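Local coordinates for VP1 (Polyomavirus HPyV7, PDB 4PCH), which probably serves as a structural building block of the virus shell, as the jelly-roll major capsid protein that assembles into pentamers, at residues G234-P239 and Q251-A256. Residues are numbered along the deposited sequence; the frame is centred on the assembly and turned at random.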
loop_
_atom_site.group_PDB
_atom_site.type_symbol
_atom_site.label_atom_id
_atom_site.label_comp_id
_atom_site.label_asym_id
_atom_site.label_seq_id
_atom_site.Cartn_x
_atom_site.Cartn_y
_atom_site.Cartn_z
ATOM N N GLY B 234 -11.944 1.459 -14.499
ATOM C CA GLY B 234 -11.015 0.870 -15.474
ATOM C C GLY B 234 -11.739 0.589 -16.768
ATOM O O GLY B 234 -12.700 1.306 -17.093
ATOM N N MET B 235 -11.300 -0.430 -17.498
ATOM C CA MET B 235 -11.999 -0.861 -18.714
ATOM C C MET B 235 -12.495 -2.315 -18.599
ATOM O O MET B 235 -12.055 -3.094 -17.727
ATOM C CB MET B 235 -11.115 -0.658 -19.943
ATOM C CG MET B 235 -10.890 0.822 -20.284
ATOM S SD MET B 235 -9.960 0.940 -21.841
ATOM C CE MET B 235 -11.353 1.353 -22.911
ATOM N N THR B 236 -13.385 -2.671 -19.517
ATOM C CA THR B 236 -14.067 -3.954 -19.511
ATOM C C THR B 236 -14.358 -4.438 -20.911
ATOM O O THR B 236 -14.477 -3.641 -21.843
ATOM C CB THR B 236 -15.399 -3.875 -18.698
ATOM O OG1 THR B 236 -15.969 -5.194 -18.580
ATOM C CG2 THR B 236 -16.404 -2.936 -19.317
ATOM N N GLY B 237 -14.410 -5.769 -21.048
ATOM C CA GLY B 237 -15.038 -6.416 -22.188
ATOM C C GLY B 237 -16.528 -6.618 -21.941
ATOM O O GLY B 237 -17.074 -6.294 -20.855
ATOM N N LEU B 238 -17.188 -7.175 -22.934
ATOM C CA LEU B 238 -18.618 -7.489 -22.827
ATOM C C LEU B 238 -18.843 -8.841 -22.147
ATOM O O LEU B 238 -17.979 -9.711 -22.182
ATOM C CB LEU B 238 -19.263 -7.533 -24.204
ATOM C CG LEU B 238 -19.010 -6.315 -25.073
ATOM C CD1 LEU B 238 -19.723 -6.469 -26.425
ATOM C CD2 LEU B 238 -19.364 -5.012 -24.408
ATOM N N PRO B 239 -20.041 -9.055 -21.572
ATOM C CA PRO B 239 -20.299 -10.348 -20.911
ATOM C C PRO B 239 -20.175 -11.584 -21.762
ATOM O O PRO B 239 -20.712 -11.649 -22.861
ATOM C CB PRO B 239 -21.737 -10.184 -20.377
ATOM C CG PRO B 239 -21.872 -8.717 -20.179
ATOM C CD PRO B 239 -21.107 -8.084 -21.304
ATOM N N GLN B 251 -14.217 -3.659 -28.729
ATOM C CA GLN B 251 -15.295 -3.771 -27.723
ATOM C C GLN B 251 -14.925 -3.251 -26.325
ATOM O O GLN B 251 -15.808 -3.102 -25.472
ATOM C CB GLN B 251 -15.790 -5.208 -27.627
ATOM C CG GLN B 251 -16.433 -5.725 -28.908
ATOM C CD GLN B 251 -16.814 -7.186 -28.816
ATOM O OE1 GLN B 251 -16.461 -7.867 -27.866
ATOM N NE2 GLN B 251 -17.536 -7.683 -29.829
ATOM N N ARG B 252 -13.656 -2.904 -26.103
ATOM C CA ARG B 252 -13.248 -2.440 -24.777
ATOM C C ARG B 252 -13.999 -1.151 -24.455
ATOM O O ARG B 252 -14.116 -0.240 -25.308
ATOM C CB ARG B 252 -11.742 -2.208 -24.695
ATOM C CG ARG B 252 -10.869 -3.420 -24.925
ATOM C CD ARG B 252 -10.937 -4.403 -23.775
ATOM N NE ARG B 252 -10.223 -3.892 -22.597
ATOM C CZ ARG B 252 -10.265 -4.479 -21.411
ATOM N NH1 ARG B 252 -10.956 -5.602 -21.254
ATOM N NH2 ARG B 252 -9.628 -3.934 -20.375
ATOM N N THR B 253 -14.514 -1.103 -23.231
ATOM C CA THR B 253 -15.431 -0.079 -22.782
ATOM C C THR B 253 -14.987 0.463 -21.428
ATOM O O THR B 253 -14.485 -0.283 -20.598
ATOM C CB THR B 253 -16.801 -0.755 -22.694
ATOM O OG1 THR B 253 -17.263 -1.044 -24.044
ATOM C CG2 THR B 253 -17.769 0.075 -22.016
ATOM N N VAL B 254 -15.201 1.739 -21.171
ATOM C CA VAL B 254 -14.934 2.276 -19.831
ATOM C C VAL B 254 -15.961 1.798 -18.814
ATOM O O VAL B 254 -17.180 1.859 -19.052
ATOM C CB VAL B 254 -14.880 3.817 -19.860
ATOM C CG1 VAL B 254 -14.755 4.366 -18.459
ATOM C CG2 VAL B 254 -13.750 4.264 -20.755
ATOM N N GLN B 255 -15.464 1.339 -17.667
ATOM C CA GLN B 255 -16.290 0.995 -16.515
ATOM C C GLN B 255 -16.233 2.095 -15.510
ATOM O O GLN B 255 -15.161 2.408 -14.970
ATOM C CB GLN B 255 -15.799 -0.304 -15.841
ATOM C CG GLN B 255 -16.554 -0.685 -14.567
ATOM C CD GLN B 255 -17.936 -1.194 -14.866
ATOM O OE1 GLN B 255 -18.116 -2.301 -15.450
ATOM N NE2 GLN B 255 -18.933 -0.407 -14.507
ATOM N N ALA B 256 -17.394 2.692 -15.235
ATOM C CA ALA B 256 -17.493 3.685 -14.181
ATOM C C ALA B 256 -18.124 3.095 -12.932
ATOM O O ALA B 256 -18.678 2.000 -12.946
ATOM C CB ALA B 256 -18.312 4.887 -14.668
HETATM O O HOH W 1 -12.524 -7.043 -19.088
HETATM O O HOH W 2 -15.597 -7.737 -25.439
#
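T236 and T253 form an antiparallel hydrogen-bonded pair. T236 N donates to T253 O at 2.8 Å, and T253 N returns the bond to T236 O. The two threonine side chains run alongside each other on one face of the sheet, T236 CG2 4.0 Å from T253 CB. OG1 of T236 stands opposite the backbone N (chi1 -173°). From there it bonds G237 O, and S101 OG is a second partner. At the other end of the ladder, Q255 N gives a nearly straight bond of 2.8 Å to G234 O; the return bond from G234 N is weak. The backbone of G234 is turned to where a CB would run into the carbonyl O of V233, which glycine avoids.

M235 and V254 form the antiparallel non-hydrogen-bonded pair between them, and their side chains splay apart. The hooked end of M235 lays CE against R252 CB at 4.0 Å, with V254 CG2 slightly farther from CE at 4.3 Å.

Two turns in the R252 chain (chi2 -71°, chi3 -73°) bring one guanidinium face over the M235 and T236 carbonyl carbons. A water accepts from both R252 NH1 and G237 N, which bridges two donors that cannot bond each other. The buried guanidinium is further held by E114 in a salt bridge, by T243, and by T109 of a second subunit. Further along, L238 CD1 packs 3.8 Å from Q251 OE1. A second water joins that oxygen to L238 N.

Q255 NE2 bonds A256 O, while its OE1 accepts from R43. L110 of the second subunit packs on M235 and its M98 on V254; R139 of a third subunit packs on L238. The ladder joins the end of strand 224-236 to the start of strand 253-271, within the jelly-roll sheet. Strand 43-46 pairs antiparallel with strand 253-271, and a backbone hydrogen bond links V254 with G44.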